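Long-range contacts in telomerase reverse transcriptase (Candida tropicalis MYA-3404, PDB 6ZD1), which probably extends telomeres by reverse transcription, adding DNA repeats to chromosome ends by copying a template carried within the RNA component of telomerase: residues M335-M340 against K537-N542; E493-L498 against F506-K511; D314-F319 against L561-K566. All blocks are in the same frame, centred on the assembly; numbering follows the deposited sequence.

Interaction 1: residues M335-M340 against K537-N542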
loop_
_atom_site.group_PDB
_atom_site.type_symbol
_atom_site.label_atom_id
_atom_site.label_comp_id
_atom_site.label_asym_id
_atom_site.label_seq_id
_atom_site.Cartn_x
_atom_site.Cartn_y
_atom_site.Cartn_z
HETATM N N MSE A 335 -21.664 2.374 -24.481
HETATM C CA MSE A 335 -21.072 2.247 -23.159
HETATM C C MSE A 335 -20.957 3.562 -22.408
HETATM O O MSE A 335 -20.770 4.628 -22.998
HETATM C CB MSE A 335 -19.702 1.580 -23.249
HETATM C CG MSE A 335 -18.730 2.258 -24.180
HETATM SE SE MSE A 335 -17.061 1.258 -24.235
HETATM C CE MSE A 335 -17.755 -0.433 -24.905
ATOM N N ILE A 336 -21.077 3.454 -21.089
ATOM C CA ILE A 336 -21.115 4.594 -20.184
ATOM C C ILE A 336 -20.273 4.252 -18.961
ATOM O O ILE A 336 -20.366 3.141 -18.428
ATOM C CB ILE A 336 -22.567 4.936 -19.789
ATOM C CG1 ILE A 336 -22.611 6.024 -18.718
ATOM C CG2 ILE A 336 -23.322 3.685 -19.353
ATOM C CD1 ILE A 336 -22.580 7.412 -19.290
ATOM N N LYS A 337 -19.413 5.180 -18.544
ATOM C CA LYS A 337 -18.673 5.048 -17.295
ATOM C C LYS A 337 -19.020 6.214 -16.381
ATOM O O LYS A 337 -19.225 7.342 -16.846
ATOM C CB LYS A 337 -17.155 4.981 -17.526
ATOM C CG LYS A 337 -16.485 6.322 -17.764
ATOM C CD LYS A 337 -14.975 6.195 -17.739
ATOM C CE LYS A 337 -14.314 7.553 -17.889
ATOM N NZ LYS A 337 -12.831 7.443 -17.876
ATOM N N PHE A 338 -19.092 5.934 -15.081
ATOM C CA PHE A 338 -19.449 6.944 -14.097
ATOM C C PHE A 338 -18.900 6.518 -12.742
ATOM O O PHE A 338 -18.827 5.322 -12.450
ATOM C CB PHE A 338 -20.970 7.165 -14.041
ATOM C CG PHE A 338 -21.774 5.917 -13.755
ATOM C CD1 PHE A 338 -22.142 5.052 -14.779
ATOM C CD2 PHE A 338 -22.184 5.624 -12.464
ATOM C CE1 PHE A 338 -22.888 3.909 -14.516
ATOM C CE2 PHE A 338 -22.930 4.486 -12.194
ATOM C CZ PHE A 338 -23.284 3.628 -13.225
ATOM N N ASP A 339 -18.461 7.496 -11.952
ATOM C CA ASP A 339 -17.849 7.245 -10.656
ATOM C C ASP A 339 -18.584 8.004 -9.556
ATOM O O ASP A 339 -19.412 8.881 -9.815
ATOM C CB ASP A 339 -16.362 7.626 -10.662
ATOM C CG ASP A 339 -16.131 9.104 -10.934
ATOM O OD1 ASP A 339 -16.812 9.673 -11.814
ATOM O OD2 ASP A 339 -15.260 9.697 -10.264
HETATM N N MSE A 340 -18.255 7.660 -8.313
HETATM C CA MSE A 340 -18.886 8.273 -7.148
HETATM C C MSE A 340 -18.003 9.337 -6.499
HETATM O O MSE A 340 -16.780 9.184 -6.416
HETATM C CB MSE A 340 -19.260 7.203 -6.120
HETATM C CG MSE A 340 -20.243 6.160 -6.645
HETATM SE SE MSE A 340 -21.850 6.959 -7.415
HETATM C CE MSE A 340 -22.835 5.337 -7.863
ATOM N N LYS A 537 -17.437 13.841 -14.495
ATOM C CA LYS A 537 -16.536 12.782 -14.930
ATOM C C LYS A 537 -17.239 11.682 -15.717
ATOM O O LYS A 537 -16.570 10.762 -16.198
ATOM C CB LYS A 537 -15.814 12.180 -13.722
ATOM C CG LYS A 537 -14.712 13.066 -13.163
ATOM C CD LYS A 537 -13.717 13.456 -14.248
ATOM C CE LYS A 537 -12.490 14.139 -13.662
ATOM N NZ LYS A 537 -12.841 15.356 -12.882
ATOM N N THR A 538 -18.561 11.754 -15.860
ATOM C CA THR A 538 -19.291 10.783 -16.666
ATOM C C THR A 538 -18.858 10.869 -18.125
ATOM O O THR A 538 -18.762 11.960 -18.694
ATOM C CB THR A 538 -20.796 11.030 -16.534
ATOM O OG1 THR A 538 -21.238 10.618 -15.234
ATOM C CG2 THR A 538 -21.569 10.269 -17.588
ATOM N N VAL A 539 -18.562 9.715 -18.724
ATOM C CA VAL A 539 -18.129 9.640 -20.115
ATOM C C VAL A 539 -18.973 8.595 -20.834
ATOM O O VAL A 539 -19.180 7.492 -20.316
ATOM C CB VAL A 539 -16.628 9.306 -20.226
ATOM C CG1 VAL A 539 -16.216 9.151 -21.682
ATOM C CG2 VAL A 539 -15.801 10.393 -19.558
ATOM N N GLU A 540 -19.446 8.936 -22.032
ATOM C CA GLU A 540 -20.296 8.045 -22.808
ATOM C C GLU A 540 -19.846 8.054 -24.259
ATOM O O GLU A 540 -19.698 9.122 -24.859
ATOM C CB GLU A 540 -21.770 8.466 -22.717
ATOM C CG GLU A 540 -22.735 7.512 -23.408
ATOM C CD GLU A 540 -24.123 8.102 -23.575
ATOM O OE1 GLU A 540 -24.798 7.767 -24.575
ATOM O OE2 GLU A 540 -24.536 8.907 -22.712
ATOM N N ILE A 541 -19.628 6.863 -24.819
ATOM C CA ILE A 541 -19.355 6.704 -26.241
ATOM C C ILE A 541 -20.187 5.541 -26.762
ATOM O O ILE A 541 -20.609 4.662 -26.007
ATOM C CB ILE A 541 -17.855 6.484 -26.554
ATOM C CG1 ILE A 541 -17.321 5.239 -25.851
ATOM C CG2 ILE A 541 -17.040 7.709 -26.167
ATOM C CD1 ILE A 541 -15.877 4.954 -26.185
ATOM N N ASN A 542 -20.452 5.566 -28.068
ATOM C CA ASN A 542 -21.263 4.541 -28.712
ATOM C C ASN A 542 -20.661 3.966 -29.985
ATOM O O ASN A 542 -21.069 2.872 -30.391
ATOM C CB ASN A 542 -22.663 5.089 -29.033
ATOM C CG ASN A 542 -22.627 6.353 -29.872
ATOM O OD1 ASN A 542 -21.699 6.580 -30.649
ATOM N ND2 ASN A 542 -23.650 7.184 -29.719
#
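Lys337 and Val539 face each other at one end of an antiparallel strand pair, and their side chains run side by side in the same direction. The backbones form a hydrogen-bonded pair here: Lys337 N gives a nearly straight bond to Val539 O (2.9 Å, 173°), and Val539 N answers to Lys337 O. Two residues back along strand 334-339, selenomethionine Met335 repeats the pattern with Ile541, its N lying 2.9 Å from Ile541 O.

Starting at CB, the Lys337 chain leaves the sheet on the face it shares with Met335, Val539 and Ile541. CG sits between the backbone N and carbonyl carbon (chi1 80°) and comes to 3.9 Å from Val539 CB. Beyond it the chain is extended, so it keeps alongside the valine, and CE touches Val539 CG2 at 3.6 Å. NZ ends on the carbonyl oxygen of Thr552, which satisfies the amine. On the same face, Met335 CG packs on Ile541 CG1 at 3.7 Å.

The opposite face belongs to Ile336, whose CD1 reaches Thr538 CG2 at 3.5 Å and also rests on Glu540 CB. The carboxylate of Glu540 goes on to a salt bridge with Lys518. At the far end, Asp339 crosses Lys537 at a slant, its OD1 3.3 Å from Lys537 CB, while OD2 makes a weak hydrogen bond to Asn534.

By sequence and topology, strand 334-339 carries motif A of the reverse transcriptase palm, and strand 539-541 is the edge strand that completes its antiparallel sheet.

Interaction 2: residues E493-L498 against F506-K511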
loop_
_atom_site.group_PDB
_atom_site.type_symbol
_atom_site.label_atom_id
_atom_site.label_comp_id
_atom_site.label_asym_id
_atom_site.label_seq_id
_atom_site.Cartn_x
_atom_site.Cartn_y
_atom_site.Cartn_z
ATOM N N GLU A 493 -27.493 -11.382 -21.983
ATOM C CA GLU A 493 -26.954 -11.581 -23.321
ATOM C C GLU A 493 -26.729 -10.276 -24.077
ATOM O O GLU A 493 -26.030 -10.286 -25.094
ATOM C CB GLU A 493 -27.892 -12.479 -24.127
ATOM C CG GLU A 493 -28.112 -13.855 -23.524
ATOM C CD GLU A 493 -29.032 -14.710 -24.369
ATOM O OE1 GLU A 493 -29.724 -14.149 -25.245
ATOM O OE2 GLU A 493 -29.060 -15.941 -24.159
ATOM N N ASP A 494 -27.300 -9.162 -23.612
ATOM C CA ASP A 494 -27.292 -7.913 -24.360
ATOM C C ASP A 494 -26.653 -6.741 -23.630
ATOM O O ASP A 494 -26.376 -5.724 -24.275
ATOM C CB ASP A 494 -28.726 -7.515 -24.749
ATOM C CG ASP A 494 -29.230 -8.271 -25.965
ATOM O OD1 ASP A 494 -28.893 -7.871 -27.100
ATOM O OD2 ASP A 494 -29.951 -9.276 -25.785
ATOM N N ASN A 495 -26.428 -6.834 -22.321
ATOM C CA ASN A 495 -25.864 -5.720 -21.575
ATOM C C ASN A 495 -25.035 -6.247 -20.413
ATOM O O ASN A 495 -25.262 -7.354 -19.917
ATOM C CB ASN A 495 -26.955 -4.769 -21.075
ATOM C CG ASN A 495 -28.179 -5.500 -20.589
ATOM O OD1 ASN A 495 -29.186 -5.578 -21.291
ATOM N ND2 ASN A 495 -28.100 -6.049 -19.384
ATOM N N LEU A 496 -24.063 -5.438 -19.992
ATOM C CA LEU A 496 -23.092 -5.830 -18.980
ATOM C C LEU A 496 -22.770 -4.640 -18.088
ATOM O O LEU A 496 -22.384 -3.580 -18.584
ATOM C CB LEU A 496 -21.810 -6.354 -19.633
ATOM C CG LEU A 496 -20.616 -6.525 -18.696
ATOM C CD1 LEU A 496 -20.854 -7.694 -17.759
ATOM C CD2 LEU A 496 -19.322 -6.701 -19.481
ATOM N N LEU A 497 -22.934 -4.819 -16.778
ATOM C CA LEU A 497 -22.577 -3.817 -15.782
ATOM C C LEU A 497 -21.484 -4.365 -14.876
ATOM O O LEU A 497 -21.564 -5.507 -14.413
ATOM C CB LEU A 497 -23.792 -3.407 -14.940
ATOM C CG LEU A 497 -23.570 -2.349 -13.854
ATOM C CD1 LEU A 497 -23.243 -0.997 -14.474
ATOM C CD2 LEU A 497 -24.779 -2.245 -12.931
ATOM N N LEU A 498 -20.472 -3.539 -14.613
ATOM C CA LEU A 498 -19.324 -3.910 -13.798
ATOM C C LEU A 498 -19.040 -2.802 -12.794
ATOM O O LEU A 498 -19.235 -1.617 -13.093
ATOM C CB LEU A 498 -18.081 -4.162 -14.652
ATOM C CG LEU A 498 -18.138 -5.305 -15.661
ATOM C CD1 LEU A 498 -16.827 -5.362 -16.416
ATOM C CD2 LEU A 498 -18.412 -6.617 -14.953
ATOM N N PHE A 506 -20.778 0.360 -18.026
ATOM C CA PHE A 506 -21.945 -0.364 -18.511
ATOM C C PHE A 506 -21.901 -0.393 -20.028
ATOM O O PHE A 506 -21.904 0.661 -20.669
ATOM C CB PHE A 506 -23.240 0.284 -18.021
ATOM C CG PHE A 506 -24.471 -0.300 -18.641
ATOM C CD1 PHE A 506 -24.905 -1.565 -18.280
ATOM C CD2 PHE A 506 -25.189 0.408 -19.591
ATOM C CE1 PHE A 506 -26.038 -2.112 -18.851
ATOM C CE2 PHE A 506 -26.325 -0.133 -20.165
ATOM C CZ PHE A 506 -26.750 -1.396 -19.796
ATOM N N ILE A 507 -21.872 -1.594 -20.595
ATOM C CA ILE A 507 -21.801 -1.798 -22.036
ATOM C C ILE A 507 -23.070 -2.516 -22.467
ATOM O O ILE A 507 -23.497 -3.476 -21.817
ATOM C CB ILE A 507 -20.553 -2.603 -22.433
ATOM C CG1 ILE A 507 -19.294 -1.943 -21.868
ATOM C CG2 ILE A 507 -20.451 -2.720 -23.948
ATOM C CD1 ILE A 507 -18.038 -2.760 -22.061
ATOM N N THR A 508 -23.679 -2.038 -23.548
ATOM C CA THR A 508 -24.935 -2.605 -24.005
ATOM C C THR A 508 -25.056 -2.422 -25.511
ATOM O O THR A 508 -24.470 -1.505 -26.091
ATOM C CB THR A 508 -26.123 -1.954 -23.287
ATOM O OG1 THR A 508 -27.348 -2.563 -23.717
ATOM C CG2 THR A 508 -26.166 -0.461 -23.585
ATOM N N SER A 509 -25.806 -3.327 -26.138
ATOM C CA SER A 509 -26.259 -3.146 -27.510
ATOM C C SER A 509 -27.642 -2.521 -27.577
ATOM O O SER A 509 -28.036 -2.027 -28.639
ATOM C CB SER A 509 -26.268 -4.483 -28.256
ATOM O OG SER A 509 -27.204 -5.378 -27.682
ATOM N N ASN A 510 -28.386 -2.551 -26.474
ATOM C CA ASN A 510 -29.739 -2.011 -26.413
ATOM C C ASN A 510 -29.663 -0.537 -26.027
ATOM O O ASN A 510 -29.398 -0.202 -24.868
ATOM C CB ASN A 510 -30.582 -2.799 -25.413
ATOM C CG ASN A 510 -32.068 -2.570 -25.591
ATOM O OD1 ASN A 510 -32.495 -1.519 -26.068
ATOM N ND2 ASN A 510 -32.867 -3.558 -25.207
ATOM N N LYS A 511 -29.891 0.345 -27.003
ATOM C CA LYS A 511 -29.861 1.778 -26.743
ATOM C C LYS A 511 -30.971 2.215 -25.794
ATOM O O LYS A 511 -30.876 3.298 -25.207
ATOM C CB LYS A 511 -29.966 2.547 -28.065
ATOM C CG LYS A 511 -29.366 3.945 -28.036
ATOM C CD LYS A 511 -29.476 4.627 -29.395
ATOM C CE LYS A 511 -28.657 5.912 -29.438
ATOM N NZ LYS A 511 -28.991 6.836 -28.315
#
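Leu496 and Ile507 hold the two arms of a beta hairpin together through reciprocal backbone bonds: Leu496 N to Ile507 O at 2.7 Å, and Ile507 N to Leu496 O at 2.9 Å. Beyond the last bridge Ser509 N adds a bond to Asp494 O at 3.1 Å, carrying the pairing past the regular strands. Softer CH...O contacts fill in between, among them Phe506 CA against Leu496 O at 3.2 Å.

The apolar part centres on Phe506. With CG anti to the backbone N (chi1 172°), its ring swings across the neighbouring strand, where CE1 comes to 3.6 Å from Asn495 CB. Leu497 CB stands at the ring edge, near its plane. The leucine side chain crosses the phenylalanine at about a right angle, placing CD1 3.8 Å from Phe506 CB.

Polar side chains gather at the end away from the hairpin turn. Thr508 OG1 accepts from Asn510 N at 2.9 Å, an ST turn, and is also bonded to the hydroxyl of Thr513. Asn510 is the N-cap of helix 511-520, its OD1 taking the N-H of Asp512. Asp494 OD1 lies 3.1 Å from Ser509 OG.

The chemistry thus divides along the hairpin: backbone bonds and buried hydrocarbon fix the strands, whereas hydroxyls and amides shape the exit of the second strand into its helix.

Interaction 3: residues D314-F319 against L561-K566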
loop_
_atom_site.group_PDB
_atom_site.type_symbol
_atom_site.label_atom_id
_atom_site.label_comp_id
_atom_site.label_asym_id
_atom_site.label_seq_id
_atom_site.Cartn_x
_atom_site.Cartn_y
_atom_site.Cartn_z
ATOM N N ASP A 314 -11.591 -9.338 -18.047
ATOM C CA ASP A 314 -12.052 -10.670 -18.417
ATOM C C ASP A 314 -13.560 -10.706 -18.611
ATOM O O ASP A 314 -14.058 -11.396 -19.509
ATOM C CB ASP A 314 -11.619 -11.685 -17.360
ATOM C CG ASP A 314 -10.212 -12.195 -17.591
ATOM O OD1 ASP A 314 -10.056 -13.209 -18.304
ATOM O OD2 ASP A 314 -9.261 -11.569 -17.078
ATOM N N ARG A 315 -14.310 -9.988 -17.772
ATOM C CA ARG A 315 -15.758 -9.973 -17.945
ATOM C C ARG A 315 -16.157 -9.275 -19.242
ATOM O O ARG A 315 -17.168 -9.639 -19.853
ATOM C CB ARG A 315 -16.424 -9.309 -16.736
ATOM C CG ARG A 315 -16.252 -10.079 -15.428
ATOM C CD ARG A 315 -17.351 -11.111 -15.194
ATOM N NE ARG A 315 -18.488 -10.548 -14.470
ATOM C CZ ARG A 315 -19.674 -10.297 -15.015
ATOM N NH1 ARG A 315 -19.888 -10.570 -16.297
ATOM N NH2 ARG A 315 -20.649 -9.780 -14.279
ATOM N N ILE A 316 -15.364 -8.297 -19.689
ATOM C CA ILE A 316 -15.609 -7.655 -20.978
ATOM C C ILE A 316 -15.187 -8.563 -22.128
ATOM O O ILE A 316 -15.894 -8.677 -23.136
ATOM C CB ILE A 316 -14.893 -6.292 -21.033
ATOM C CG1 ILE A 316 -15.479 -5.348 -19.988
ATOM C CG2 ILE A 316 -15.013 -5.671 -22.415
ATOM C CD1 ILE A 316 -14.702 -4.066 -19.831
ATOM N N LEU A 317 -14.028 -9.213 -22.001
ATOM C CA LEU A 317 -13.577 -10.145 -23.032
ATOM C C LEU A 317 -14.529 -11.326 -23.170
ATOM O O LEU A 317 -14.776 -11.806 -24.282
ATOM C CB LEU A 317 -12.164 -10.629 -22.722
ATOM C CG LEU A 317 -11.061 -9.577 -22.839
ATOM C CD1 LEU A 317 -9.704 -10.211 -22.596
ATOM C CD2 LEU A 317 -11.102 -8.900 -24.199
ATOM N N THR A 318 -15.051 -11.827 -22.049
ATOM C CA THR A 318 -16.085 -12.854 -22.120
ATOM C C THR A 318 -17.368 -12.293 -22.721
ATOM O O THR A 318 -18.036 -12.965 -23.515
ATOM C CB THR A 318 -16.336 -13.439 -20.728
ATOM O OG1 THR A 318 -15.119 -14.009 -20.228
ATOM C CG2 THR A 318 -17.408 -14.520 -20.776
ATOM N N PHE A 319 -17.714 -11.050 -22.369
ATOM C CA PHE A 319 -18.862 -10.393 -22.986
ATOM C C PHE A 319 -18.668 -10.264 -24.492
ATOM O O PHE A 319 -19.587 -10.540 -25.272
ATOM C CB PHE A 319 -19.072 -9.022 -22.339
ATOM C CG PHE A 319 -20.310 -8.300 -22.800
ATOM C CD1 PHE A 319 -21.572 -8.743 -22.429
ATOM C CD2 PHE A 319 -20.208 -7.149 -23.570
ATOM C CE1 PHE A 319 -22.709 -8.070 -22.843
ATOM C CE2 PHE A 319 -21.339 -6.469 -23.986
ATOM C CZ PHE A 319 -22.592 -6.930 -23.622
ATOM N N LEU A 561 -15.746 -0.148 -30.391
ATOM C CA LEU A 561 -16.133 -0.762 -31.653
ATOM C C LEU A 561 -15.808 -2.248 -31.709
ATOM O O LEU A 561 -16.591 -3.031 -32.255
ATOM C CB LEU A 561 -15.445 -0.041 -32.810
ATOM C CG LEU A 561 -16.148 -0.154 -34.157
ATOM C CD1 LEU A 561 -17.554 0.412 -34.059
ATOM C CD2 LEU A 561 -15.345 0.579 -35.215
ATOM N N THR A 562 -14.651 -2.648 -31.184
ATOM C CA THR A 562 -14.219 -4.036 -31.224
ATOM C C THR A 562 -14.111 -4.683 -29.850
ATOM O O THR A 562 -13.814 -5.882 -29.774
ATOM C CB THR A 562 -12.867 -4.145 -31.937
ATOM O OG1 THR A 562 -11.881 -3.408 -31.206
ATOM C CG2 THR A 562 -12.964 -3.582 -33.347
ATOM N N LEU A 563 -14.343 -3.933 -28.770
ATOM C CA LEU A 563 -14.202 -4.440 -27.402
ATOM C C LEU A 563 -12.786 -4.958 -27.149
ATOM O O LEU A 563 -12.580 -5.973 -26.480
ATOM C CB LEU A 563 -15.253 -5.506 -27.075
ATOM C CG LEU A 563 -16.658 -4.974 -26.757
ATOM C CD1 LEU A 563 -17.536 -6.068 -26.167
ATOM C CD2 LEU A 563 -16.598 -3.777 -25.821
ATOM N N ASP A 564 -11.802 -4.262 -27.712
ATOM C CA ASP A 564 -10.405 -4.500 -27.375
ATOM C C ASP A 564 -10.101 -3.873 -26.018
ATOM O O ASP A 564 -10.462 -2.721 -25.767
ATOM C CB ASP A 564 -9.499 -3.908 -28.452
ATOM C CG ASP A 564 -8.033 -4.196 -28.205
ATOM O OD1 ASP A 564 -7.563 -5.284 -28.604
ATOM O OD2 ASP A 564 -7.350 -3.336 -27.610
ATOM N N VAL A 565 -9.447 -4.631 -25.142
ATOM C CA VAL A 565 -9.111 -4.187 -23.791
ATOM C C VAL A 565 -7.600 -4.304 -23.627
ATOM O O VAL A 565 -7.062 -5.416 -23.569
ATOM C CB VAL A 565 -9.841 -5.009 -22.720
ATOM C CG1 VAL A 565 -9.475 -4.513 -21.328
ATOM C CG2 VAL A 565 -11.347 -4.962 -22.932
ATOM N N LYS A 566 -6.914 -3.165 -23.541
ATOM C CA LYS A 566 -5.463 -3.124 -23.395
ATOM C C LYS A 566 -5.092 -2.343 -22.140
ATOM O O LYS A 566 -5.674 -1.291 -21.858
ATOM C CB LYS A 566 -4.806 -2.489 -24.631
ATOM C CG LYS A 566 -3.339 -2.864 -24.841
ATOM C CD LYS A 566 -2.390 -1.793 -24.315
ATOM C CE LYS A 566 -0.926 -2.205 -24.478
ATOM N NZ LYS A 566 -0.593 -3.432 -23.693
#
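Ile316 and Val565 meet with their side chains at about a right angle, methyl against methyl, Ile316 CG2 lying 3.8 Å from Val565 CG2. Ile316 points from helix 309-326 toward the other segment, and its CG2, anti to the backbone N, is the branch that does the touching. The same methyl also looks toward Leu563, whose CD2 is 4.2 Å away, so one isoleucine branch serves both partners.

Leu563, a loop residue with a left-handed backbone, points its side chain at the helix. Its two methyls are shared out: while CD2 faces Ile316, CD1 lies 3.9 Å from Phe319 CD2. Leucine and phenylalanine pass at a slant, and CD1 comes to the ring obliquely. Ile316 and Phe319 are about one helical turn apart, and Leu563 reaches across to both.

Leu317 approaches from beside this group. Its CD2 is 4.1 Å from Val565 CG2, and it also comes within 4.0 Å of Leu563 O. Val565 CG2 therefore touches both Ile316 and Leu317, which reach it from directions roughly at right angles. The contact is carried by hydrocarbon packing; within the helix, Thr318 N and OG1 take Asp314 O from opposite faces of its carbonyl plane.

Around this patch, Leu496 and Leu498 of strand 495-500 pack on Phe319 and Ile316, and Ile558 of strand 556-559 touches Ile316. Helix 309-326 thus lies against both the four-stranded palm sheet and the small sheet ending in strand 565-567, with Leu563 also reaching Leu333 and Arg320.

Overall arrangement
All three contacts lie in the palm region, on one side of the chain's centre. Interactions 1 and 2 belong to one four-stranded antiparallel sheet, their centres about 13 Å apart; strands 334-339 and 503-508 are neighbours in it, with Ile336 O probably bonded to Phe506 N. Helix 309-326 of interaction 3 packs on this sheet, its contact centred about 12 Å from interaction 2 and 16 Å from interaction 1. Along the chain the pairings are concentric: 314-319 with 561-566 encloses 335-340 with 537-542, which encloses the hairpin. The strand of motif A thus sits between the hairpin of motif C and strand 539-541, as expected of a reverse transcriptase palm.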